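Local coordinates for protein tartrate dehydrogenase/decarboxylase (Pseudomonas putida, PDB 3FLK) that oxidises (+)-tartrate to oxaloglycolate with NAD+, converts meso-tartrate to D-glycerate and carries out the oxidative decarboxylation of D-malate to pyruvate, at residues G15-V20 against I290-A296; W63-K68 against K96-F101; R108-L112 against I128-V132. The protein carries 1 engineered substitution. One frame throughout, in Å; residues are numbered along the deposited sequence.

Followed from the N terminus, the chain shows how segments far apart in sequence are brought together in one fold. Contact 1 opens at residues 15-20, where strand 6-13 gives way to helix 17-35, and closes some 270 residues later on the loop 290-296. The other two contacts nest inside this long loop, one after the other: contact 2 joins helix 63-67 to helix 94-100, and contact 3 pairs strand 105-111 with strand 129-135. Contact 1 touches neither of them and borders NADH. Contacts 2 and 3 each send a single arginine to the oxalate, Arg98 and Arg108, with Arg98 NH2 and Arg108 NH2 3.4 Å apart.

Contact 1 (G15-V20 against I290-A296); sequences GIGLEV and IFGKNIA. With NAI (1,4-dihydronicotinamide adenine dinucleotide), chain F.
Glu19 and Phe291 reach each other through different first torsions. In Glu19, CG lies beside the backbone N, opposite the carbonyl carbon (chi1 -65°), and the extended chain carries the carboxylate to the turn 290-293; in Phe291, CG stands opposite the backbone N (chi1 173°), which lays the ring against Gly15. The carboxylate divides its work. Glu19 OE2 accepts the backbone N-H of Gly292 at 2.8 Å, met on the syn side but 32° out of the carboxylate plane. Glu19 OE1 takes a hydrogen bond from a water 2.7 Å away; the same water donates to the carbonyl of Ile290 and accepts the N-H of Ile295. One acidic group thus ties down a type II turn, directly at Gly292 and through water at its first residue. The Asn294 side chain crosses that of Glu19 at a slant, its OD1 3.5 Å from Glu19 CG, though that amide oxygen is bonded to Gln350 NE2.

Around this polar centre the contact is apolar. Gly15 CA sits over one face of the Phe291 ring in a CH-pi contact, 3.9 Å from the ring centroid, and Leu18 comes up obliquely to the same ring with CD1. Ile16 CG2 touches Ile290 and the CB of Phe291, while Ala296 CB packs 3.9 Å from Ile16 CB and also meets Val20 CG1.

The cofactor borders the same patch: Ile16 CD1 lies 3.6 Å from N7A of the NADH adenine, and Ile290 CG1 is 3.6 Å from the ribose oxygen O2B. The contact therefore joins the N-terminal end of helix 17-35, just after strand 6-13, to the loop between strand 278-282 and helix 299-313, a loop that also bonds through Ala296 O to Thr349 at the start of helix 349-361.

Contact 2 (W63-K68 against K96-F101); sequences WAEQLK and KFRREF. With OXL (oxalate ion), chain G.
Lys96 meets Trp63 with its CB, 3.8 Å from CZ2 of the indole, and its carbonyl oxygen lies obliquely near CH2. One residue on, Phe97 turns an edge toward the face of the Trp63 six-membered ring, an offset edge-to-face pair with planes at 65° and Phe97 CD1 3.4 Å from Trp63 CZ3. The same ring receives Leu67 CD1 at 3.3 Å from Phe97 CE1. Arg98 leaves the interface for the oxalate: both NH1 and NH2 donate to O2, in the plane of the guanidinium. NH2 also forms a salt bridge with Glu281, and NE donates to Asn269. Glu100 returns to the tryptophan, its OE1 3.2 Å from CZ2, and OE2 is linked to Trp63 NE1 by a shared water. Phe101, the first residue beyond the helix, completes the contact with CZ 3.8 Å from Trp63 CZ3 and its ring edge at Leu67 CB; Lys68 CG approaches that ring obliquely.

With CG between the backbone N and the carbonyl carbon (chi1 65°), the Trp63 indole is directed to Lys96, Phe97, Glu100 and Phe101. Replacing Trp63 by an alanine would probably open a gap between Phe97 and Phe101 and cost the water-bridged link to Glu100. The three rings form an aromatic cluster joining two steeply crossed helices, backed by Ile11 and Ile73 of strands 6-13 and 72-77 in the mixed sheet.

Contact 3 (R108-L112 against I128-V132); sequences RPVRL and IDFVV. With OXL (oxalate ion), chain G; SO4 (sulfate ion), chain J.
Arg108 pairs with Val132 in an antiparallel ladder, and its side chain then leaves the strands. CB rests 4.1 Å from Val132 O; with CG beside the backbone N (chi1 -65°) the chain runs out extended. NE donates to Asn106; NH1 bonds Ser252 and also donates to oxalate O4, 3.0 Å from NH1. NH2 donates to O4 too, and weakly to O2, so that the oxalate is met at the edge of the guanidinium.

Behind this arginine the strands are held by paired backbone bonds, Val110 N to Phe130 O at 2.7 Å among them. On the face shared with Arg108, Val110 CB lies over the Phe130 ring in a CH-pi contact, 3.9 Å from its centroid. Val110 CG1 also meets Ile128 CG2. On the reverse face Arg111 forms a salt bridge to Asp129, its NE-OD1 hydrogen bond weak at 3.3 Å, and its NH1 and NH2 grip a sulfate probably left from crystallisation.

The ladder belongs to the mixed sheet. Arg108 joins Arg98 and Arg134 of its own chain, and Lys192 of the second subunit, in binding the oxalate; Asp249 also lines this pocket beside the magnesium ion, in keeping with the isocitrate and isopropylmalate dehydrogenase family.

Contact 1 (G15-V20 against I290-A296)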
loop_
_atom_site.group_PDB
_atom_site.type_symbol
_atom_site.label_atom_id
_atom_site.label_comp_id
_atom_site.label_asym_id
_atom_site.label_seq_id
_atom_site.Cartn_x
_atom_site.Cartn_y
_atom_site.Cartn_z
ATOM N N GLY A 15 14.001 -18.893 10.077
ATOM C CA GLY A 15 13.344 -18.195 11.183
ATOM C C GLY A 15 12.123 -18.910 11.723
ATOM O O GLY A 15 12.158 -20.122 11.936
ATOM N N ILE A 16 11.038 -18.162 11.924
ATOM C CA ILE A 16 9.819 -18.716 12.529
ATOM C C ILE A 16 9.136 -19.778 11.660
ATOM O O ILE A 16 8.236 -20.474 12.127
ATOM C CB ILE A 16 8.799 -17.623 12.965
ATOM C CG1 ILE A 16 8.170 -16.922 11.751
ATOM C CG2 ILE A 16 9.446 -16.635 13.935
ATOM C CD1 ILE A 16 6.851 -16.234 12.064
ATOM N N GLY A 17 9.571 -19.902 10.405
ATOM C CA GLY A 17 9.147 -21.012 9.553
ATOM C C GLY A 17 9.476 -22.344 10.207
ATOM O O GLY A 17 8.723 -23.308 10.080
ATOM N N LEU A 18 10.598 -22.379 10.926
ATOM C CA LEU A 18 11.026 -23.564 11.673
ATOM C C LEU A 18 10.169 -23.801 12.921
ATOM O O LEU A 18 10.053 -24.931 13.392
ATOM C CB LEU A 18 12.507 -23.449 12.061
ATOM C CG LEU A 18 13.540 -23.438 10.925
ATOM C CD1 LEU A 18 14.822 -22.737 11.355
ATOM C CD2 LEU A 18 13.835 -24.849 10.435
ATOM N N GLU A 19 9.569 -22.737 13.446
ATOM C CA GLU A 19 8.715 -22.834 14.629
ATOM C C GLU A 19 7.271 -23.200 14.286
ATOM O O GLU A 19 6.658 -24.026 14.965
ATOM C CB GLU A 19 8.754 -21.530 15.438
ATOM C CG GLU A 19 10.116 -21.208 16.051
ATOM C CD GLU A 19 10.146 -19.869 16.781
ATOM O OE1 GLU A 19 9.227 -19.044 16.580
ATOM O OE2 GLU A 19 11.093 -19.640 17.562
ATOM N N VAL A 20 6.725 -22.593 13.233
ATOM C CA VAL A 20 5.304 -22.778 12.918
ATOM C C VAL A 20 4.992 -24.052 12.117
ATOM O O VAL A 20 3.922 -24.637 12.288
ATOM C CB VAL A 20 4.656 -21.520 12.257
ATOM C CG1 VAL A 20 4.778 -20.305 13.181
ATOM C CG2 VAL A 20 5.261 -21.224 10.880
ATOM N N ILE A 290 11.559 -12.089 16.263
ATOM C CA ILE A 290 10.876 -12.927 17.272
ATOM C C ILE A 290 11.275 -14.410 17.223
ATOM O O ILE A 290 10.829 -15.203 18.060
ATOM C CB ILE A 290 9.314 -12.806 17.237
ATOM C CG1 ILE A 290 8.748 -13.232 15.875
ATOM C CG2 ILE A 290 8.864 -11.393 17.634
ATOM C CD1 ILE A 290 7.285 -13.660 15.913
ATOM N N PHE A 291 12.104 -14.783 16.248
ATOM C CA PHE A 291 12.589 -16.160 16.156
ATOM C C PHE A 291 13.379 -16.526 17.408
ATOM O O PHE A 291 14.233 -15.761 17.859
ATOM C CB PHE A 291 13.447 -16.378 14.904
ATOM C CG PHE A 291 14.100 -17.735 14.843
ATOM C CD1 PHE A 291 13.331 -18.892 14.770
ATOM C CD2 PHE A 291 15.485 -17.855 14.865
ATOM C CE1 PHE A 291 13.933 -20.149 14.714
ATOM C CE2 PHE A 291 16.095 -19.107 14.810
ATOM C CZ PHE A 291 15.318 -20.255 14.735
ATOM N N GLY A 292 13.075 -17.689 17.972
ATOM C CA GLY A 292 13.786 -18.168 19.155
ATOM C C GLY A 292 13.008 -18.079 20.456
ATOM O O GLY A 292 13.342 -18.768 21.419
ATOM N N LYS A 293 11.983 -17.232 20.509
ATOM C CA LYS A 293 11.175 -17.144 21.731
ATOM C C LYS A 293 9.847 -17.888 21.675
ATOM O O LYS A 293 9.034 -17.772 22.591
ATOM C CB LYS A 293 10.977 -15.701 22.220
ATOM C CG LYS A 293 10.693 -14.655 21.175
ATOM C CD LYS A 293 11.894 -13.742 21.019
ATOM C CE LYS A 293 11.474 -12.286 21.054
ATOM N NZ LYS A 293 12.646 -11.391 21.289
ATOM N N ASN A 294 9.644 -18.656 20.607
ATOM C CA ASN A 294 8.427 -19.452 20.416
ATOM C C ASN A 294 7.142 -18.728 20.835
ATOM O O ASN A 294 6.357 -19.236 21.645
ATOM C CB ASN A 294 8.554 -20.810 21.117
ATOM C CG ASN A 294 9.609 -21.699 20.482
ATOM O OD1 ASN A 294 9.428 -22.209 19.373
ATOM N ND2 ASN A 294 10.714 -21.898 21.189
ATOM N N ILE A 295 6.954 -17.530 20.288
ATOM C CA ILE A 295 5.717 -16.768 20.473
ATOM C C ILE A 295 5.042 -16.495 19.129
ATOM O O ILE A 295 3.979 -15.876 19.076
ATOM C CB ILE A 295 5.944 -15.433 21.225
ATOM C CG1 ILE A 295 7.008 -14.582 20.515
ATOM C CG2 ILE A 295 6.280 -15.694 22.704
ATOM C CD1 ILE A 295 6.990 -13.120 20.901
ATOM N N ALA A 296 5.671 -16.962 18.051
ATOM C CA ALA A 296 5.104 -16.862 16.708
ATOM C C ALA A 296 3.729 -17.526 16.638
ATOM O O ALA A 296 3.546 -18.644 17.116
ATOM C CB ALA A 296 6.050 -17.480 15.681
HETATM P PA NAI F . 7.677 -10.631 8.520
HETATM O O1A NAI F . 6.335 -11.082 8.084
HETATM O O2A NAI F . 8.611 -11.757 8.704
HETATM O O5B NAI F . 7.538 -9.835 9.902
HETATM C C5B NAI F . 6.869 -8.599 10.008
HETATM C C4B NAI F . 6.419 -8.368 11.447
HETATM O O4B NAI F . 5.326 -9.215 11.748
HETATM C C3B NAI F . 7.520 -8.677 12.451
HETATM O O3B NAI F . 7.483 -7.702 13.466
HETATM C C2B NAI F . 7.144 -10.041 12.995
HETATM O O2B NAI F . 7.533 -10.208 14.339
HETATM C C1B NAI F . 5.636 -10.089 12.822
HETATM N N9A NAI F . 5.175 -11.456 12.526
HETATM C C8A NAI F . 5.299 -12.132 11.339
HETATM N N7A NAI F . 4.744 -13.355 11.489
HETATM C C5A NAI F . 4.270 -13.471 12.744
HETATM C C6A NAI F . 3.619 -14.503 13.412
HETATM N N6A NAI F . 3.347 -15.646 12.786
HETATM N N1A NAI F . 3.246 -14.324 14.729
HETATM C C2A NAI F . 3.516 -13.139 15.380
HETATM N N3A NAI F . 4.159 -12.120 14.703
HETATM C C4A NAI F . 4.534 -12.284 13.411
HETATM O O3 NAI F . 8.191 -9.566 7.414
HETATM P PN NAI F . 9.535 -8.673 7.435
HETATM O O1N NAI F . 9.965 -8.390 8.821
HETATM O O2N NAI F . 9.266 -7.518 6.547
HETATM O O5D NAI F . 10.614 -9.612 6.714
HETATM C C5D NAI F . 11.404 -10.540 7.429
HETATM C C4D NAI F . 12.052 -11.529 6.461
HETATM O O4D NAI F . 11.067 -12.386 5.914
HETATM C C3D NAI F . 12.741 -10.862 5.277
HETATM O O3D NAI F . 13.921 -11.583 5.018
HETATM C C2D NAI F . 11.766 -11.037 4.127
HETATM O O2D NAI F . 12.413 -11.099 2.878
HETATM C C1D NAI F . 11.107 -12.358 4.495
HETATM N N1N NAI F . 9.749 -12.570 3.956
HETATM C C2N NAI F . 9.502 -13.764 3.338
HETATM C C3N NAI F . 8.242 -14.050 2.826
HETATM C C7N NAI F . 7.930 -15.457 2.402
HETATM O O7N NAI F . 8.884 -16.476 2.613
HETATM N N7N NAI F . 6.757 -15.720 1.829
HETATM C C4N NAI F . 7.226 -13.103 2.956
HETATM C C5N NAI F . 7.481 -11.888 3.592
HETATM C C6N NAI F . 8.756 -11.630 4.096
HETATM O O HOH W 1 8.712 -16.923 18.097
#

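Contact 2 (W63-K68 against K96-F101)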
loop_
_atom_site.group_PDB
_atom_site.type_symbol
_atom_site.label_atom_id
_atom_site.label_comp_id
_atom_site.label_asym_id
_atom_site.label_seq_id
_atom_site.Cartn_x
_atom_site.Cartn_y
_atom_site.Cartn_z
ATOM N N TRP A 63 16.330 -29.182 -7.720
ATOM C CA TRP A 63 15.192 -28.968 -6.817
ATOM C C TRP A 63 13.840 -29.276 -7.471
ATOM O O TRP A 63 12.963 -29.864 -6.836
ATOM C CB TRP A 63 15.204 -27.541 -6.243
ATOM C CG TRP A 63 15.001 -26.466 -7.274
ATOM C CD1 TRP A 63 15.972 -25.799 -7.964
ATOM C CD2 TRP A 63 13.749 -25.940 -7.734
ATOM N NE1 TRP A 63 15.404 -24.891 -8.823
ATOM C CE2 TRP A 63 14.040 -24.958 -8.705
ATOM C CE3 TRP A 63 12.408 -26.202 -7.419
ATOM C CZ2 TRP A 63 13.042 -24.236 -9.363
ATOM C CZ3 TRP A 63 11.414 -25.489 -8.081
ATOM C CH2 TRP A 63 11.738 -24.515 -9.038
ATOM N N ALA A 64 13.688 -28.890 -8.739
ATOM C CA ALA A 64 12.430 -29.055 -9.469
ATOM C C ALA A 64 12.139 -30.519 -9.753
ATOM O O ALA A 64 10.992 -30.958 -9.672
ATOM C CB ALA A 64 12.444 -28.247 -10.767
ATOM N N GLU A 65 13.191 -31.262 -10.086
ATOM C CA GLU A 65 13.121 -32.706 -10.284
ATOM C C GLU A 65 12.633 -33.395 -9.007
ATOM O O GLU A 65 11.798 -34.301 -9.061
ATOM C CB GLU A 65 14.503 -33.229 -10.698
ATOM C CG GLU A 65 14.625 -34.738 -10.870
ATOM C CD GLU A 65 16.077 -35.194 -10.910
ATOM O OE1 GLU A 65 16.751 -34.974 -11.945
ATOM O OE2 GLU A 65 16.546 -35.772 -9.903
ATOM N N GLN A 66 13.140 -32.943 -7.863
ATOM C CA GLN A 66 12.786 -33.528 -6.569
ATOM C C GLN A 66 11.351 -33.217 -6.148
ATOM O O GLN A 66 10.630 -34.105 -5.691
ATOM C CB GLN A 66 13.763 -33.072 -5.482
ATOM C CG GLN A 66 15.195 -33.559 -5.677
ATOM C CD GLN A 66 16.093 -33.237 -4.498
ATOM O OE1 GLN A 66 15.782 -33.574 -3.354
ATOM N NE2 GLN A 66 17.218 -32.590 -4.772
ATOM N N LEU A 67 10.936 -31.964 -6.315
ATOM C CA LEU A 67 9.623 -31.524 -5.837
ATOM C C LEU A 67 8.453 -31.935 -6.732
ATOM O O LEU A 67 7.311 -31.982 -6.270
ATOM C CB LEU A 67 9.607 -30.014 -5.582
ATOM C CG LEU A 67 10.517 -29.477 -4.472
ATOM C CD1 LEU A 67 10.288 -27.996 -4.309
ATOM C CD2 LEU A 67 10.302 -30.200 -3.143
ATOM N N LYS A 68 8.735 -32.237 -7.999
ATOM C CA LYS A 68 7.699 -32.715 -8.923
ATOM C C LYS A 68 7.172 -34.106 -8.557
ATOM O O LYS A 68 6.111 -34.520 -9.033
ATOM C CB LYS A 68 8.191 -32.685 -10.374
ATOM C CG LYS A 68 7.943 -31.354 -11.075
ATOM C CD LYS A 68 7.959 -31.498 -12.596
ATOM C CE LYS A 68 9.357 -31.327 -13.177
ATOM N NZ LYS A 68 9.798 -29.902 -13.171
ATOM N N LYS A 96 11.243 -18.847 -7.415
ATOM C CA LYS A 96 11.458 -19.947 -8.359
ATOM C C LYS A 96 10.329 -20.981 -8.305
ATOM O O LYS A 96 9.885 -21.462 -9.348
ATOM C CB LYS A 96 12.820 -20.615 -8.137
ATOM C CG LYS A 96 13.994 -19.821 -8.695
ATOM C CD LYS A 96 15.300 -20.606 -8.614
ATOM C CE LYS A 96 16.438 -19.831 -9.260
ATOM N NZ LYS A 96 17.755 -20.506 -9.089
ATOM N N PHE A 97 9.872 -21.318 -7.096
ATOM C CA PHE A 97 8.704 -22.187 -6.921
ATOM C C PHE A 97 7.485 -21.603 -7.636
ATOM O O PHE A 97 6.830 -22.286 -8.420
ATOM C CB PHE A 97 8.339 -22.373 -5.439
ATOM C CG PHE A 97 9.359 -23.130 -4.624
ATOM C CD1 PHE A 97 10.209 -24.061 -5.207
ATOM C CD2 PHE A 97 9.431 -22.934 -3.248
ATOM C CE1 PHE A 97 11.134 -24.763 -4.435
ATOM C CE2 PHE A 97 10.349 -23.632 -2.468
ATOM C CZ PHE A 97 11.200 -24.550 -3.062
ATOM N N ARG A 98 7.189 -20.337 -7.351
ATOM C CA ARG A 98 6.003 -19.670 -7.883
ATOM C C ARG A 98 6.005 -19.592 -9.407
ATOM O O ARG A 98 4.978 -19.822 -10.046
ATOM C CB ARG A 98 5.862 -18.267 -7.287
ATOM C CG ARG A 98 5.452 -18.245 -5.820
ATOM C CD ARG A 98 5.448 -16.828 -5.279
ATOM N NE ARG A 98 4.890 -16.746 -3.931
ATOM C CZ ARG A 98 4.978 -15.675 -3.144
ATOM N NH1 ARG A 98 5.607 -14.583 -3.563
ATOM N NH2 ARG A 98 4.440 -15.696 -1.930
ATOM N N ARG A 99 7.165 -19.287 -9.981
ATOM C CA ARG A 99 7.258 -19.031 -11.421
ATOM C C ARG A 99 7.475 -20.291 -12.251
ATOM O O ARG A 99 6.807 -20.486 -13.268
ATOM C CB ARG A 99 8.308 -17.952 -11.708
ATOM C CG ARG A 99 7.907 -16.627 -11.082
ATOM C CD ARG A 99 8.861 -15.481 -11.349
ATOM N NE ARG A 99 8.292 -14.255 -10.792
ATOM C CZ ARG A 99 8.566 -13.020 -11.201
ATOM N NH1 ARG A 99 9.427 -12.802 -12.186
ATOM N NH2 ARG A 99 7.965 -11.995 -10.615
ATOM N N GLU A 100 8.382 -21.157 -11.805
ATOM C CA GLU A 100 8.674 -22.384 -12.549
ATOM C C GLU A 100 7.599 -23.465 -12.421
ATOM O O GLU A 100 7.468 -24.312 -13.305
ATOM C CB GLU A 100 10.066 -22.920 -12.211
ATOM C CG GLU A 100 11.171 -22.101 -12.867
ATOM C CD GLU A 100 12.567 -22.562 -12.503
ATOM O OE1 GLU A 100 12.838 -23.780 -12.574
ATOM O OE2 GLU A 100 13.399 -21.693 -12.166
ATOM N N PHE A 101 6.829 -23.427 -11.336
ATOM C CA PHE A 101 5.670 -24.307 -11.199
ATOM C C PHE A 101 4.380 -23.604 -11.619
ATOM O O PHE A 101 3.280 -24.112 -11.384
ATOM C CB PHE A 101 5.553 -24.875 -9.776
ATOM C CG PHE A 101 6.600 -25.907 -9.443
ATOM C CD1 PHE A 101 7.270 -26.600 -10.452
ATOM C CD2 PHE A 101 6.900 -26.203 -8.118
ATOM C CE1 PHE A 101 8.238 -27.554 -10.148
ATOM C CE2 PHE A 101 7.866 -27.162 -7.802
ATOM C CZ PHE A 101 8.534 -27.838 -8.821
HETATM C C1 OXL G . 6.076 -11.111 0.053
HETATM C C2 OXL G . 4.889 -11.944 -0.163
HETATM O O1 OXL G . 6.034 -10.218 0.935
HETATM O O2 OXL G . 4.906 -12.825 -1.050
HETATM O O3 OXL G . 7.094 -11.298 -0.650
HETATM O O4 OXL G . 3.878 -11.742 0.550
HETATM O O HOH W 2 16.061 -23.159 -11.550
HETATM O O HOH W 3 18.278 -23.744 -9.930
#

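Contact 3 (R108-L112 against I128-V132)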
loop_
_atom_site.group_PDB
_atom_site.type_symbol
_atom_site.label_atom_id
_atom_site.label_comp_id
_atom_site.label_asym_id
_atom_site.label_seq_id
_atom_site.Cartn_x
_atom_site.Cartn_y
_atom_site.Cartn_z
ATOM N N ARG A 108 -5.388 -15.342 -0.908
ATOM C CA ARG A 108 -5.124 -14.927 0.468
ATOM C C ARG A 108 -6.392 -14.375 1.138
ATOM O O ARG A 108 -6.722 -13.196 0.970
ATOM C CB ARG A 108 -3.976 -13.901 0.500
ATOM C CG ARG A 108 -2.635 -14.472 0.048
ATOM C CD ARG A 108 -1.548 -13.412 -0.112
ATOM N NE ARG A 108 -0.228 -14.028 -0.251
ATOM C CZ ARG A 108 0.931 -13.404 -0.038
ATOM N NH1 ARG A 108 0.958 -12.130 0.328
ATOM N NH2 ARG A 108 2.071 -14.065 -0.187
ATOM N N PRO A 109 -7.117 -15.233 1.888
ATOM C CA PRO A 109 -8.335 -14.786 2.576
ATOM C C PRO A 109 -8.070 -13.870 3.770
ATOM O O PRO A 109 -7.071 -14.030 4.478
ATOM C CB PRO A 109 -8.986 -16.095 3.039
ATOM C CG PRO A 109 -7.864 -17.064 3.143
ATOM C CD PRO A 109 -6.849 -16.666 2.108
ATOM N N VAL A 110 -8.971 -12.913 3.972
ATOM C CA VAL A 110 -8.897 -11.969 5.079
ATOM C C VAL A 110 -10.202 -12.068 5.865
ATOM O O VAL A 110 -11.285 -11.918 5.297
ATOM C CB VAL A 110 -8.667 -10.517 4.578
ATOM C CG1 VAL A 110 -8.650 -9.538 5.736
ATOM C CG2 VAL A 110 -7.372 -10.414 3.777
ATOM N N ARG A 111 -10.098 -12.324 7.167
ATOM C CA ARG A 111 -11.278 -12.554 7.998
ATOM C C ARG A 111 -11.076 -12.108 9.443
ATOM O O ARG A 111 -10.045 -12.398 10.052
ATOM C CB ARG A 111 -11.655 -14.037 7.965
ATOM C CG ARG A 111 -13.019 -14.384 8.564
ATOM C CD ARG A 111 -13.405 -15.812 8.208
ATOM N NE ARG A 111 -13.246 -16.056 6.774
ATOM C CZ ARG A 111 -12.927 -17.226 6.230
ATOM N NH1 ARG A 111 -12.724 -18.292 6.991
ATOM N NH2 ARG A 111 -12.799 -17.325 4.914
ATOM N N LEU A 112 -12.069 -11.403 9.978
ATOM C CA LEU A 112 -12.111 -11.086 11.402
ATOM C C LEU A 112 -12.925 -12.152 12.133
ATOM O O LEU A 112 -14.118 -12.327 11.866
ATOM C CB LEU A 112 -12.702 -9.690 11.635
ATOM C CG LEU A 112 -13.022 -9.216 13.059
ATOM C CD1 LEU A 112 -11.762 -9.003 13.901
ATOM C CD2 LEU A 112 -13.843 -7.939 13.003
ATOM N N ILE A 128 -15.345 -7.649 8.042
ATOM C CA ILE A 128 -14.088 -7.984 7.371
ATOM C C ILE A 128 -14.097 -9.453 6.956
ATOM O O ILE A 128 -13.766 -10.337 7.747
ATOM C CB ILE A 128 -12.840 -7.647 8.240
ATOM C CG1 ILE A 128 -12.896 -6.198 8.746
ATOM C CG2 ILE A 128 -11.552 -7.883 7.446
ATOM C CD1 ILE A 128 -11.879 -5.862 9.836
ATOM N N ASP A 129 -14.505 -9.702 5.714
ATOM C CA ASP A 129 -14.557 -11.051 5.163
ATOM C C ASP A 129 -14.415 -10.989 3.647
ATOM O O ASP A 129 -15.406 -10.890 2.917
ATOM C CB ASP A 129 -15.860 -11.757 5.562
ATOM C CG ASP A 129 -15.754 -13.280 5.508
ATOM O OD1 ASP A 129 -14.808 -13.817 4.884
ATOM O OD2 ASP A 129 -16.632 -13.949 6.100
ATOM N N PHE A 130 -13.172 -11.030 3.178
ATOM C CA PHE A 130 -12.902 -10.985 1.745
ATOM C C PHE A 130 -11.689 -11.820 1.343
ATOM O O PHE A 130 -10.995 -12.379 2.198
ATOM C CB PHE A 130 -12.809 -9.532 1.234
ATOM C CG PHE A 130 -11.713 -8.714 1.866
ATOM C CD1 PHE A 130 -10.427 -8.714 1.331
ATOM C CD2 PHE A 130 -11.977 -7.913 2.974
ATOM C CE1 PHE A 130 -9.415 -7.949 1.903
ATOM C CE2 PHE A 130 -10.973 -7.139 3.556
ATOM C CZ PHE A 130 -9.687 -7.159 3.017
ATOM N N VAL A 131 -11.456 -11.919 0.038
ATOM C CA VAL A 131 -10.341 -12.692 -0.487
ATOM C C VAL A 131 -9.526 -11.868 -1.489
ATOM O O VAL A 131 -10.076 -11.257 -2.412
ATOM C CB VAL A 131 -10.811 -14.059 -1.080
ATOM C CG1 VAL A 131 -11.850 -13.870 -2.183
ATOM C CG2 VAL A 131 -9.630 -14.889 -1.579
ATOM N N VAL A 132 -8.215 -11.835 -1.272
ATOM C CA VAL A 132 -7.296 -11.208 -2.211
ATOM C C VAL A 132 -6.825 -12.255 -3.214
ATOM O O VAL A 132 -6.324 -13.314 -2.834
ATOM C CB VAL A 132 -6.091 -10.556 -1.486
ATOM C CG1 VAL A 132 -5.067 -10.013 -2.490
ATOM C CG2 VAL A 132 -6.570 -9.454 -0.548
HETATM C C1 OXL G . 6.076 -11.111 0.053
HETATM C C2 OXL G . 4.889 -11.944 -0.163
HETATM O O1 OXL G . 6.034 -10.218 0.935
HETATM O O2 OXL G . 4.906 -12.825 -1.050
HETATM O O3 OXL G . 7.094 -11.298 -0.650
HETATM O O4 OXL G . 3.878 -11.742 0.550
HETATM S S SO4 J . -11.580 -20.824 4.177
HETATM O O1 SO4 J . -11.189 -19.529 3.625
HETATM O O2 SO4 J . -12.356 -21.562 3.184
HETATM O O3 SO4 J . -10.394 -21.596 4.528
HETATM O O4 SO4 J . -12.402 -20.610 5.367
HETATM O O HOH W 4 -12.429 -14.526 3.542
HETATM O O HOH W 5 -15.668 -11.027 9.759
#